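Local coordinates for protein similarities with probable monooxygenase (Photorhabdus luminescens, PDB 4HB9) that binds FAD and is probably a flavin-dependent monooxygenase, possibly one that acts on aromatic compounds such as stilbenes, at residues A9-T14 against E116-G121; I45-F50 against T333-A338; D257-F262 against C268-S273. One frame throughout, in Å; residues are numbered along the deposited sequence.

Contacts 1 and 2 lie side by side around the FAD, their centres about 13 Å apart, while contact 3 is remote, its centre about 34 Å from that of contact 1 and 32 Å from that of contact 2. Contact 1 joins helices 11-22 and 111-119; contact 2 joins strand 44-47 and the start of helix 49-58 to helix 330-349. Their segments alternate along the chain, and helices 11-22 and 330-349 touch directly, Ile11 CG2 lying 3.6 Å from Leu335 CD2. Cofactor binding thus draws on distant parts of the sequence. Contact 3, a local one, falls between the two halves of contact 2 and sits beside the large mixed sheet.

Contact 1 of 3, residues A9-T14 against E116-G121; sequences AGIGGT and EILNKG. With FAD (flavin-adenine dinucleotide), chain B; EDO (1,2-ethanediol), chain L.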
loop_
_atom_site.group_PDB
_atom_site.type_symbol
_atom_site.label_atom_id
_atom_site.label_comp_id
_atom_site.label_asym_id
_atom_site.label_seq_id
_atom_site.Cartn_x
_atom_site.Cartn_y
_atom_site.Cartn_z
ATOM N N ALA A 9 -11.463 5.418 4.090
ATOM C CA ALA A 9 -11.070 4.704 5.298
ATOM C C ALA A 9 -10.088 3.591 4.937
ATOM O O ALA A 9 -10.322 2.401 5.221
ATOM C CB ALA A 9 -12.263 4.125 5.995
ATOM N N GLY A 10 -8.999 3.988 4.292
ATOM C CA GLY A 10 -7.879 3.088 4.010
ATOM C C GLY A 10 -6.813 3.216 5.072
ATOM O O GLY A 10 -7.054 3.700 6.174
ATOM N N ILE A 11 -5.606 2.793 4.740
ATOM C CA ILE A 11 -4.520 2.824 5.696
ATOM C C ILE A 11 -4.266 4.239 6.206
ATOM O O ILE A 11 -4.207 4.474 7.419
ATOM C CB ILE A 11 -3.211 2.297 5.069
ATOM C CG1 ILE A 11 -3.355 0.839 4.605
ATOM C CG2 ILE A 11 -2.059 2.417 6.042
ATOM C CD1 ILE A 11 -3.763 -0.152 5.659
ATOM N N GLY A 12 -4.079 5.171 5.274
ATOM C CA GLY A 12 -3.780 6.553 5.614
ATOM C C GLY A 12 -4.898 7.288 6.326
ATOM O O GLY A 12 -4.662 7.946 7.334
ATOM N N GLY A 13 -6.113 7.155 5.811
ATOM C CA GLY A 13 -7.260 7.909 6.323
ATOM C C GLY A 13 -7.634 7.534 7.741
ATOM O O GLY A 13 -7.938 8.393 8.568
ATOM N N THR A 14 -7.599 6.243 8.038
ATOM C CA THR A 14 -7.881 5.784 9.387
ATOM C C THR A 14 -6.793 6.215 10.350
ATOM O O THR A 14 -7.096 6.703 11.447
ATOM C CB THR A 14 -8.100 4.253 9.441
ATOM O OG1 THR A 14 -6.965 3.569 8.921
ATOM C CG2 THR A 14 -9.319 3.843 8.668
ATOM N N GLU A 116 -8.576 -4.094 10.396
ATOM C CA GLU A 116 -9.440 -4.292 11.566
ATOM C C GLU A 116 -8.936 -3.501 12.770
ATOM O O GLU A 116 -9.738 -2.892 13.492
ATOM C CB GLU A 116 -9.579 -5.786 11.925
ATOM C CG GLU A 116 -10.325 -6.591 10.869
ATOM C CD GLU A 116 -11.696 -6.016 10.528
ATOM O OE1 GLU A 116 -12.610 -6.132 11.353
ATOM O OE2 GLU A 116 -11.859 -5.464 9.422
ATOM N N ILE A 117 -7.610 -3.480 12.962
ATOM C CA ILE A 117 -6.994 -2.712 14.022
ATOM C C ILE A 117 -7.134 -1.204 13.820
ATOM O O ILE A 117 -7.449 -0.472 14.755
ATOM C CB ILE A 117 -5.523 -3.112 14.186
ATOM C CG1 ILE A 117 -5.472 -4.536 14.747
ATOM C CG2 ILE A 117 -4.774 -2.138 15.071
ATOM C CD1 ILE A 117 -4.105 -5.168 14.608
ATOM N N LEU A 118 -6.893 -0.756 12.595
ATOM C CA LEU A 118 -7.123 0.642 12.239
ATOM C C LEU A 118 -8.596 1.057 12.374
ATOM O O LEU A 118 -8.875 2.187 12.806
ATOM C CB LEU A 118 -6.619 0.932 10.837
ATOM C CG LEU A 118 -5.093 1.114 10.814
ATOM C CD1 LEU A 118 -4.613 1.013 9.384
ATOM C CD2 LEU A 118 -4.677 2.451 11.431
ATOM N N ASN A 119 -9.527 0.168 12.037
ATOM C CA ASN A 119 -10.953 0.512 12.132
ATOM C C ASN A 119 -11.486 0.560 13.560
ATOM O O ASN A 119 -12.468 1.259 13.833
ATOM C CB ASN A 119 -11.813 -0.441 11.304
ATOM C CG ASN A 119 -11.643 -0.237 9.813
ATOM O OD1 ASN A 119 -11.010 0.705 9.368
ATOM N ND2 ASN A 119 -12.207 -1.145 9.029
ATOM N N LYS A 120 -10.824 -0.144 14.485
ATOM C CA LYS A 120 -11.294 -0.231 15.850
ATOM C C LYS A 120 -11.278 1.173 16.474
ATOM O O LYS A 120 -10.278 1.861 16.412
ATOM C CB LYS A 120 -10.391 -1.170 16.655
ATOM C CG LYS A 120 -10.698 -1.245 18.132
ATOM C CD LYS A 120 -11.829 -2.223 18.428
ATOM C CE LYS A 120 -11.974 -2.470 19.930
ATOM N NZ LYS A 120 -10.665 -2.827 20.562
ATOM N N GLY A 121 -12.381 1.577 17.098
ATOM C CA GLY A 121 -12.439 2.888 17.723
ATOM C C GLY A 121 -12.996 3.951 16.795
ATOM O O GLY A 121 -13.252 5.058 17.252
HETATM P PA FAD B . -5.959 2.678 0.431
HETATM O O1A FAD B . -5.434 1.958 1.645
HETATM O O2A FAD B . -6.119 2.078 -0.924
HETATM O O5B FAD B . -7.343 3.372 0.837
HETATM C C5B FAD B . -8.115 4.118 -0.086
HETATM C C4B FAD B . -9.524 4.101 0.474
HETATM O O4B FAD B . -10.312 5.076 -0.232
HETATM C C3B FAD B . -10.226 2.737 0.331
HETATM O O3B FAD B . -10.887 2.356 1.539
HETATM C C2B FAD B . -11.205 2.999 -0.796
HETATM O O2B FAD B . -12.375 2.202 -0.781
HETATM C C1B FAD B . -11.546 4.476 -0.554
HETATM N N9A FAD B . -12.083 5.208 -1.704
HETATM C C8A FAD B . -11.608 5.216 -2.978
HETATM N N7A FAD B . -12.323 6.076 -3.759
HETATM C C5A FAD B . -13.270 6.611 -2.959
HETATM C C6A FAD B . -14.363 7.581 -3.168
HETATM N N6A FAD B . -14.523 8.076 -4.417
HETATM N N1A FAD B . -15.156 7.890 -2.122
HETATM C C2A FAD B . -14.937 7.369 -0.893
HETATM N N3A FAD B . -13.961 6.480 -0.620
HETATM C C4A FAD B . -13.104 6.072 -1.613
HETATM N N1 FAD B . 2.825 -1.140 1.361
HETATM C C2 FAD B . 3.828 -1.213 2.265
HETATM O O2 FAD B . 4.268 -0.165 2.855
HETATM N N3 FAD B . 4.378 -2.404 2.569
HETATM C C4 FAD B . 4.045 -3.564 1.996
HETATM O O4 FAD B . 4.621 -4.632 2.335
HETATM C C4X FAD B . 2.995 -3.560 0.973
HETATM N N5 FAD B . 2.579 -4.697 0.347
HETATM C C5X FAD B . 1.611 -4.630 -0.595
HETATM C C6 FAD B . 1.193 -5.776 -1.261
HETATM C C7 FAD B . 0.189 -5.732 -2.231
HETATM C C7M FAD B . -0.266 -6.985 -2.956
HETATM C C8 FAD B . -0.437 -4.443 -2.569
HETATM C C8M FAD B . -1.536 -4.364 -3.606
HETATM C C9 FAD B . -0.024 -3.291 -1.906
HETATM C C9A FAD B . 0.972 -3.321 -0.930
HETATM N N10 FAD B . 1.388 -2.147 -0.264
HETATM C C10 FAD B . 2.401 -2.230 0.686
HETATM C "C1'" FAD B . 0.834 -0.816 -0.584
HETATM C "C2'" FAD B . -0.302 -0.398 0.348
HETATM O "O2'" FAD B . -1.276 -1.421 0.457
HETATM C "C3'" FAD B . -0.955 0.867 -0.204
HETATM O "O3'" FAD B . 0.071 1.758 -0.640
HETATM C "C4'" FAD B . -1.783 1.555 0.871
HETATM O "O4'" FAD B . -3.014 0.864 0.974
HETATM C "C5'" FAD B . -2.065 3.006 0.546
HETATM O "O5'" FAD B . -2.836 3.528 1.609
HETATM P P FAD B . -3.970 4.610 1.245
HETATM O O1P FAD B . -4.660 4.879 2.561
HETATM O O2P FAD B . -3.339 5.732 0.463
HETATM O O3P FAD B . -4.994 3.942 0.205
HETATM C C1 EDO L . -12.894 -0.956 3.900
HETATM O O1 EDO L . -12.760 0.317 4.535
HETATM C C2 EDO L . -13.027 -0.713 2.413
HETATM O O2 EDO L . -11.798 -0.207 1.874
HETATM O O HOH W 1 -11.712 0.593 6.610
#
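Thr14 and Leu118 meet where the first helix of the Rossmann-type FAD-binding fold, 11-22, packs against the end of helix 111-119. Their side chains cross at about a right angle, and the hydroxyl of Thr14 does most of the touching: OG1 sits 3.3 Å from Leu118 CB, with CG and both methyls of the leucine also close by. No hydrogen bond links the two segments directly. OG1 instead turns back on its own helix and donates to Gly10 O at 2.8 Å, a bond made possible by its placement between the backbone N and the carbonyl carbon (chi1 57°). Gly10 O also accepts from Thr14 N, the two donors arriving from opposite faces of the carbonyl plane, so this buried oxygen is gripped twice by one residue.

Ile11 reaches the same leucine from another direction. Its first bond leads away from helix 111-119, but the chain bends back until Ile11 CD1 lies 4.0 Å from Leu118 CD1, the two side chains again nearly perpendicular. Arg111, Leu114 and Lys115 also touch Ile11 along that helix.

At the other flank the Thr14 CG2 methyl faces the amide oxygen of Asn119, with CG2 and OD1 3.6 Å apart. Lys115 NZ, hydrogen-bonded to Ala9 O, links helix 111-119 to the glycine-rich turn.

On the cofactor side, the first turn of helix 11-22, entered through that turn, which fits a GxGxxG pattern, presents its amides to the FAD diphosphate, where the helix N-terminus would favour negative charge. Ile11 N donates to FAD O1A, nearly straight at 168°. Gly12 N makes the shorter bond, 2.8 Å to FAD O1P, with an N-H...O angle of 161°.

Contact 2 of 3, residues I45-F50 against T333-A338; sequences IHINSF and TALRDA. With FAD (flavin-adenine dinucleotide), chain B; EDO (1,2-ethanediol), chain D; EDO (1,2-ethanediol), chain G.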
loop_
_atom_site.group_PDB
_atom_site.type_symbol
_atom_site.label_atom_id
_atom_site.label_comp_id
_atom_site.label_asym_id
_atom_site.label_seq_id
_atom_site.Cartn_x
_atom_site.Cartn_y
_atom_site.Cartn_z
ATOM N N ILE A 45 1.352 -6.812 4.610
ATOM C CA ILE A 45 2.040 -5.525 4.562
ATOM C C ILE A 45 3.228 -5.622 5.512
ATOM O O ILE A 45 3.115 -6.170 6.597
ATOM C CB ILE A 45 1.071 -4.407 4.944
ATOM C CG1 ILE A 45 0.139 -4.161 3.757
ATOM C CG2 ILE A 45 1.801 -3.084 5.283
ATOM C CD1 ILE A 45 -1.143 -3.536 4.157
ATOM N N HIS A 46 4.376 -5.125 5.077
ATOM C CA HIS A 46 5.550 -5.033 5.919
ATOM C C HIS A 46 5.670 -3.608 6.396
ATOM O O HIS A 46 5.733 -2.709 5.584
ATOM C CB HIS A 46 6.780 -5.410 5.123
ATOM C CG HIS A 46 6.790 -6.844 4.714
ATOM N ND1 HIS A 46 7.758 -7.380 3.897
ATOM C CD2 HIS A 46 5.955 -7.860 5.036
ATOM C CE1 HIS A 46 7.510 -8.669 3.722
ATOM N NE2 HIS A 46 6.422 -8.986 4.402
ATOM N N ILE A 47 5.668 -3.426 7.705
ATOM C CA ILE A 47 5.744 -2.111 8.314
ATOM C C ILE A 47 7.192 -1.760 8.665
ATOM O O ILE A 47 7.917 -2.543 9.313
ATOM C CB ILE A 47 4.820 -2.048 9.548
ATOM C CG1 ILE A 47 3.358 -2.244 9.128
ATOM C CG2 ILE A 47 5.029 -0.758 10.345
ATOM C CD1 ILE A 47 2.783 -1.168 8.234
ATOM N N ASN A 48 7.643 -0.597 8.201
ATOM C CA ASN A 48 9.003 -0.165 8.496
ATOM C C ASN A 48 9.005 0.875 9.613
ATOM O O ASN A 48 7.979 1.085 10.254
ATOM C CB ASN A 48 9.681 0.325 7.222
ATOM C CG ASN A 48 9.094 1.630 6.700
ATOM O OD1 ASN A 48 8.419 2.364 7.398
ATOM N ND2 ASN A 48 9.341 1.898 5.456
ATOM N N SER A 49 10.147 1.514 9.870
ATOM C CA SER A 49 10.254 2.402 11.018
ATOM C C SER A 49 9.327 3.616 10.935
ATOM O O SER A 49 8.834 4.093 11.966
ATOM C CB SER A 49 11.704 2.834 11.258
ATOM O OG SER A 49 12.140 3.685 10.228
ATOM N N PHE A 50 9.036 4.078 9.726
ATOM C CA PHE A 50 8.148 5.220 9.539
ATOM C C PHE A 50 6.707 4.839 9.829
ATOM O O PHE A 50 6.016 5.544 10.555
ATOM C CB PHE A 50 8.276 5.815 8.125
ATOM C CG PHE A 50 9.642 6.369 7.818
ATOM C CD1 PHE A 50 10.030 7.615 8.301
ATOM C CD2 PHE A 50 10.537 5.652 7.029
ATOM C CE1 PHE A 50 11.290 8.132 8.021
ATOM C CE2 PHE A 50 11.805 6.164 6.748
ATOM C CZ PHE A 50 12.173 7.404 7.243
ATOM N N THR A 333 4.287 4.866 3.617
ATOM C CA THR A 333 4.262 6.290 3.220
ATOM C C THR A 333 2.918 6.942 3.546
ATOM O O THR A 333 2.887 8.087 4.021
ATOM C CB THR A 333 4.649 6.466 1.746
ATOM O OG1 THR A 333 5.889 5.802 1.525
ATOM C CG2 THR A 333 4.866 7.913 1.439
ATOM N N ALA A 334 1.814 6.213 3.340
ATOM C CA ALA A 334 0.501 6.690 3.759
ATOM C C ALA A 334 0.430 6.968 5.280
ATOM O O ALA A 334 -0.116 7.998 5.727
ATOM C CB ALA A 334 -0.583 5.713 3.359
ATOM N N LEU A 335 1.000 6.063 6.062
ATOM C CA LEU A 335 1.094 6.232 7.511
ATOM C C LEU A 335 1.969 7.426 7.894
ATOM O O LEU A 335 1.598 8.226 8.748
ATOM C CB LEU A 335 1.644 4.954 8.157
ATOM C CG LEU A 335 0.689 3.778 8.084
ATOM C CD1 LEU A 335 1.407 2.481 8.481
ATOM C CD2 LEU A 335 -0.553 4.031 8.926
ATOM N N ARG A 336 3.132 7.525 7.257
ATOM C CA ARG A 336 4.018 8.652 7.450
ATOM C C ARG A 336 3.307 9.993 7.195
ATOM O O ARG A 336 3.479 10.934 7.974
ATOM C CB ARG A 336 5.203 8.522 6.503
ATOM C CG ARG A 336 6.347 9.454 6.784
ATOM C CD ARG A 336 7.505 9.093 5.875
ATOM N NE ARG A 336 8.634 9.990 6.059
ATOM C CZ ARG A 336 9.791 9.882 5.400
ATOM N NH1 ARG A 336 9.983 8.916 4.515
ATOM N NH2 ARG A 336 10.764 10.735 5.645
ATOM N N ASP A 337 2.577 10.074 6.084
ATOM C CA ASP A 337 1.765 11.259 5.757
ATOM C C ASP A 337 0.750 11.561 6.871
ATOM O O ASP A 337 0.573 12.714 7.276
ATOM C CB ASP A 337 0.949 11.068 4.492
ATOM C CG ASP A 337 1.778 10.997 3.201
ATOM O OD1 ASP A 337 3.002 11.278 3.171
ATOM O OD2 ASP A 337 1.164 10.619 2.186
ATOM N N ALA A 338 0.088 10.524 7.364
ATOM C CA ALA A 338 -0.970 10.684 8.383
ATOM C C ALA A 338 -0.425 11.263 9.684
ATOM O O ALA A 338 -1.018 12.176 10.279
ATOM C CB ALA A 338 -1.688 9.359 8.620
HETATM P PA FAD B . -5.959 2.678 0.431
HETATM O O1A FAD B . -5.434 1.958 1.645
HETATM O O2A FAD B . -6.119 2.078 -0.924
HETATM O O5B FAD B . -7.343 3.372 0.837
HETATM C C5B FAD B . -8.115 4.118 -0.086
HETATM C C4B FAD B . -9.524 4.101 0.474
HETATM O O4B FAD B . -10.312 5.076 -0.232
HETATM C C3B FAD B . -10.226 2.737 0.331
HETATM O O3B FAD B . -10.887 2.356 1.539
HETATM C C2B FAD B . -11.205 2.999 -0.796
HETATM O O2B FAD B . -12.375 2.202 -0.781
HETATM C C1B FAD B . -11.546 4.476 -0.554
HETATM N N9A FAD B . -12.083 5.208 -1.704
HETATM C C8A FAD B . -11.608 5.216 -2.978
HETATM N N7A FAD B . -12.323 6.076 -3.759
HETATM C C5A FAD B . -13.270 6.611 -2.959
HETATM C C6A FAD B . -14.363 7.581 -3.168
HETATM N N6A FAD B . -14.523 8.076 -4.417
HETATM N N1A FAD B . -15.156 7.890 -2.122
HETATM C C2A FAD B . -14.937 7.369 -0.893
HETATM N N3A FAD B . -13.961 6.480 -0.620
HETATM C C4A FAD B . -13.104 6.072 -1.613
HETATM N N1 FAD B . 2.825 -1.140 1.361
HETATM C C2 FAD B . 3.828 -1.213 2.265
HETATM O O2 FAD B . 4.268 -0.165 2.855
HETATM N N3 FAD B . 4.378 -2.404 2.569
HETATM C C4 FAD B . 4.045 -3.564 1.996
HETATM O O4 FAD B . 4.621 -4.632 2.335
HETATM C C4X FAD B . 2.995 -3.560 0.973
HETATM N N5 FAD B . 2.579 -4.697 0.347
HETATM C C5X FAD B . 1.611 -4.630 -0.595
HETATM C C6 FAD B . 1.193 -5.776 -1.261
HETATM C C7 FAD B . 0.189 -5.732 -2.231
HETATM C C7M FAD B . -0.266 -6.985 -2.956
HETATM C C8 FAD B . -0.437 -4.443 -2.569
HETATM C C8M FAD B . -1.536 -4.364 -3.606
HETATM C C9 FAD B . -0.024 -3.291 -1.906
HETATM C C9A FAD B . 0.972 -3.321 -0.930
HETATM N N10 FAD B . 1.388 -2.147 -0.264
HETATM C C10 FAD B . 2.401 -2.230 0.686
HETATM C "C1'" FAD B . 0.834 -0.816 -0.584
HETATM C "C2'" FAD B . -0.302 -0.398 0.348
HETATM O "O2'" FAD B . -1.276 -1.421 0.457
HETATM C "C3'" FAD B . -0.955 0.867 -0.204
HETATM O "O3'" FAD B . 0.071 1.758 -0.640
HETATM C "C4'" FAD B . -1.783 1.555 0.871
HETATM O "O4'" FAD B . -3.014 0.864 0.974
HETATM C "C5'" FAD B . -2.065 3.006 0.546
HETATM O "O5'" FAD B . -2.836 3.528 1.609
HETATM P P FAD B . -3.970 4.610 1.245
HETATM O O1P FAD B . -4.660 4.879 2.561
HETATM O O2P FAD B . -3.339 5.732 0.463
HETATM O O3P FAD B . -4.994 3.942 0.205
HETATM C C1 EDO D . 13.767 0.909 8.813
HETATM O O1 EDO D . 12.639 0.020 8.853
HETATM C C2 EDO D . 13.813 1.720 7.517
HETATM O O2 EDO D . 12.611 2.483 7.331
HETATM C C1 EDO G . 8.670 4.339 3.418
HETATM O O1 EDO G . 10.050 4.203 3.752
HETATM C C2 EDO G . 8.052 5.375 4.341
HETATM O O2 EDO G . 8.231 6.678 3.816
#
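The guanidinium of Arg336 lies flat on one face of the Phe50 ring, the planes only 11° apart and their centres 3.8 Å from each other. The closest approach is Arg336 CZ to Phe50 CE1 at 3.5 Å, and CZ stands 25° off the ring normal, so this is a cation-pi stack over the face. An extended chain carries the group there: CG leaves anti to the backbone N (chi1 -168°), and the arginine then runs beside the phenylalanine, both pointing the same way. At the guanidinium edge, in its plane, NH1 donates to O2 of an ethanediol at 2.9 Å, probably a crystallisation additive. Tyr369 of helix 355-386 makes a second cation-pi contact with the arginine.

Deeper in, Ile47 and Leu335 cross at about a right angle and touch methyl to methyl, CD1 to CD1 at 3.9 Å. Leu335 also packs on Ala54 and Leu55 of helix 49-58, tying this patch to that helix.

The strand-to-helix turn sets Phe50 in place. Asn48 is the N-cap of helix 49-58; its OD1 accepts a weak bond from Phe50 N, while Asn332 OD1 accepts from the Asn48 backbone.

Just upstream, strand 44-47 reads the flavin edge. His46 N donates to FAD O4 at 2.8 Å, and FAD N3 returns a weak bond to His46 O. On the other segment, Ala334 CB packs at the ribityl O5' of FAD. This backbone recognition of the O4 and N3 edge at the flavin site is consistent with the two-domain fold of FAD-dependent aromatic hydroxylases.

Contact 3 of 3, residues D257-F262 against C268-S273; sequences DNITDF and CDLVQS
Ile259 and Leu270 make the close part of this small contact, methyl against methyl, with Ile259 CD1 4.1 Å from Leu270 CD1. The two side chains cross at about a right angle, and both residues are buried. Even here the backbones stay apart, Ile259 CA 9.6 Å from Leu270 CA, and only side-chain ends meet. Leu270 leans out from its helix with CG anti to the backbone N (chi1 -171°), which brings CD1 across to the isoleucine; Leu255 and Pro256 touch the same leucine. Ile259 CD1 in turn sits 3.7 Å above one face of the Phe262 ring, off toward its rim.

Segment 257-262 is the end of the connection from strand 240-251 of the large mixed sheet to helix 264-274, on which 268-273 lies, and it holds a short 3-10 turn at 259-261. Phe262 N bonds to Ile259 O across this turn, while His298 of strand 295-301 backs Ile259 from the sheet.

Toward solvent the fit slackens. Phe262, partly exposed, reaches the leucine at longer range, its CE1 4.3 Å from Leu270 CD1.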
loop_
_atom_site.group_PDB
_atom_site.type_symbol
_atom_site.label_atom_id
_atom_site.label_comp_id
_atom_site.label_asym_id
_atom_site.label_seq_id
_atom_site.Cartn_x
_atom_site.Cartn_y
_atom_site.Cartn_z
ATOM N N ASP A 257 0.184 -8.466 -24.520
ATOM C CA ASP A 257 -0.539 -7.199 -24.447
ATOM C C ASP A 257 -1.645 -7.233 -23.416
ATOM O O ASP A 257 -1.849 -6.267 -22.704
ATOM C CB ASP A 257 -1.187 -6.861 -25.801
ATOM C CG ASP A 257 -0.182 -6.495 -26.849
ATOM O OD1 ASP A 257 0.958 -6.141 -26.479
ATOM O OD2 ASP A 257 -0.530 -6.561 -28.051
ATOM N N ASN A 258 -2.356 -8.350 -23.349
ATOM C CA ASN A 258 -3.511 -8.469 -22.462
ATOM C C ASN A 258 -3.250 -9.371 -21.263
ATOM O O ASN A 258 -4.148 -10.047 -20.759
ATOM C CB ASN A 258 -4.713 -8.965 -23.263
ATOM C CG ASN A 258 -4.558 -10.387 -23.731
ATOM O OD1 ASN A 258 -3.448 -10.848 -24.024
ATOM N ND2 ASN A 258 -5.676 -11.101 -23.809
ATOM N N ILE A 259 -2.019 -9.338 -20.764
ATOM C CA ILE A 259 -1.650 -10.145 -19.608
ATOM C C ILE A 259 -2.594 -9.909 -18.436
ATOM O O ILE A 259 -2.914 -10.835 -17.692
ATOM C CB ILE A 259 -0.158 -9.915 -19.224
ATOM C CG1 ILE A 259 0.318 -10.943 -18.224
ATOM C CG2 ILE A 259 0.074 -8.511 -18.708
ATOM C CD1 ILE A 259 0.334 -12.352 -18.789
ATOM N N THR A 260 -3.094 -8.686 -18.275
ATOM C CA THR A 260 -3.977 -8.409 -17.143
ATOM C C THR A 260 -5.330 -9.144 -17.216
ATOM O O THR A 260 -6.004 -9.297 -16.203
ATOM C CB THR A 260 -4.194 -6.901 -16.925
ATOM O OG1 THR A 260 -4.599 -6.306 -18.153
ATOM C CG2 THR A 260 -2.931 -6.269 -16.429
ATOM N N ASP A 261 -5.690 -9.650 -18.388
ATOM C CA ASP A 261 -6.901 -10.463 -18.530
ATOM C C ASP A 261 -6.643 -11.975 -18.485
ATOM O O ASP A 261 -7.575 -12.744 -18.676
ATOM C CB ASP A 261 -7.617 -10.126 -19.837
ATOM C CG ASP A 261 -8.063 -8.682 -19.906
ATOM O OD1 ASP A 261 -8.375 -8.085 -18.852
ATOM O OD2 ASP A 261 -8.091 -8.149 -21.029
ATOM N N PHE A 262 -5.404 -12.407 -18.235
ATOM C CA PHE A 262 -5.092 -13.837 -18.238
ATOM C C PHE A 262 -5.727 -14.530 -17.017
ATOM O O PHE A 262 -5.761 -13.966 -15.930
ATOM C CB PHE A 262 -3.580 -14.074 -18.206
ATOM C CG PHE A 262 -2.940 -14.214 -19.565
ATOM C CD1 PHE A 262 -1.936 -15.136 -19.762
ATOM C CD2 PHE A 262 -3.315 -13.414 -20.634
ATOM C CE1 PHE A 262 -1.316 -15.280 -20.986
ATOM C CE2 PHE A 262 -2.704 -13.555 -21.866
ATOM C CZ PHE A 262 -1.714 -14.512 -22.047
ATOM N N CYS A 268 0.281 -18.537 -14.190
ATOM C CA CYS A 268 1.188 -19.531 -13.628
ATOM C C CYS A 268 2.041 -20.181 -14.727
ATOM O O CYS A 268 3.258 -20.245 -14.622
ATOM C CB CYS A 268 0.371 -20.591 -12.879
ATOM S SG CYS A 268 1.286 -21.532 -11.642
ATOM N N ASP A 269 1.380 -20.667 -15.771
ATOM C CA ASP A 269 2.048 -21.230 -16.935
ATOM C C ASP A 269 3.051 -20.264 -17.528
ATOM O O ASP A 269 4.155 -20.631 -17.878
ATOM C CB ASP A 269 1.011 -21.591 -18.012
ATOM C CG ASP A 269 0.268 -22.880 -17.701
ATOM O OD1 ASP A 269 0.760 -23.635 -16.823
ATOM O OD2 ASP A 269 -0.805 -23.122 -18.325
ATOM N N LEU A 270 2.665 -19.014 -17.645
ATOM C CA LEU A 270 3.569 -18.046 -18.228
ATOM C C LEU A 270 4.854 -17.863 -17.415
ATOM O O LEU A 270 5.938 -17.812 -17.983
ATOM C CB LEU A 270 2.867 -16.735 -18.423
ATOM C CG LEU A 270 3.766 -15.800 -19.228
ATOM C CD1 LEU A 270 2.959 -15.122 -20.320
ATOM C CD2 LEU A 270 4.432 -14.839 -18.288
ATOM N N VAL A 271 4.743 -17.764 -16.091
ATOM C CA VAL A 271 5.927 -17.556 -15.274
ATOM C C VAL A 271 6.820 -18.801 -15.352
ATOM O O VAL A 271 8.074 -18.691 -15.499
ATOM C CB VAL A 271 5.550 -17.213 -13.829
ATOM C CG1 VAL A 271 6.777 -17.189 -12.929
ATOM C CG2 VAL A 271 4.834 -15.875 -13.786
ATOM N N GLN A 272 6.215 -19.986 -15.296
ATOM C CA GLN A 272 7.010 -21.201 -15.457
ATOM C C GLN A 272 7.722 -21.228 -16.813
ATOM O O GLN A 272 8.871 -21.654 -16.890
ATOM C CB GLN A 272 6.169 -22.474 -15.301
ATOM C CG GLN A 272 5.676 -22.695 -13.890
ATOM C CD GLN A 272 4.827 -23.955 -13.768
ATOM O OE1 GLN A 272 5.317 -25.062 -13.922
ATOM N NE2 GLN A 272 3.558 -23.778 -13.490
ATOM N N SER A 273 7.045 -20.797 -17.873
ATOM C CA SER A 273 7.700 -20.700 -19.199
ATOM C C SER A 273 8.895 -19.761 -19.189
ATOM O O SER A 273 9.901 -20.032 -19.861
ATOM C CB SER A 273 6.730 -20.293 -20.305
ATOM O OG SER A 273 6.461 -18.887 -20.286
#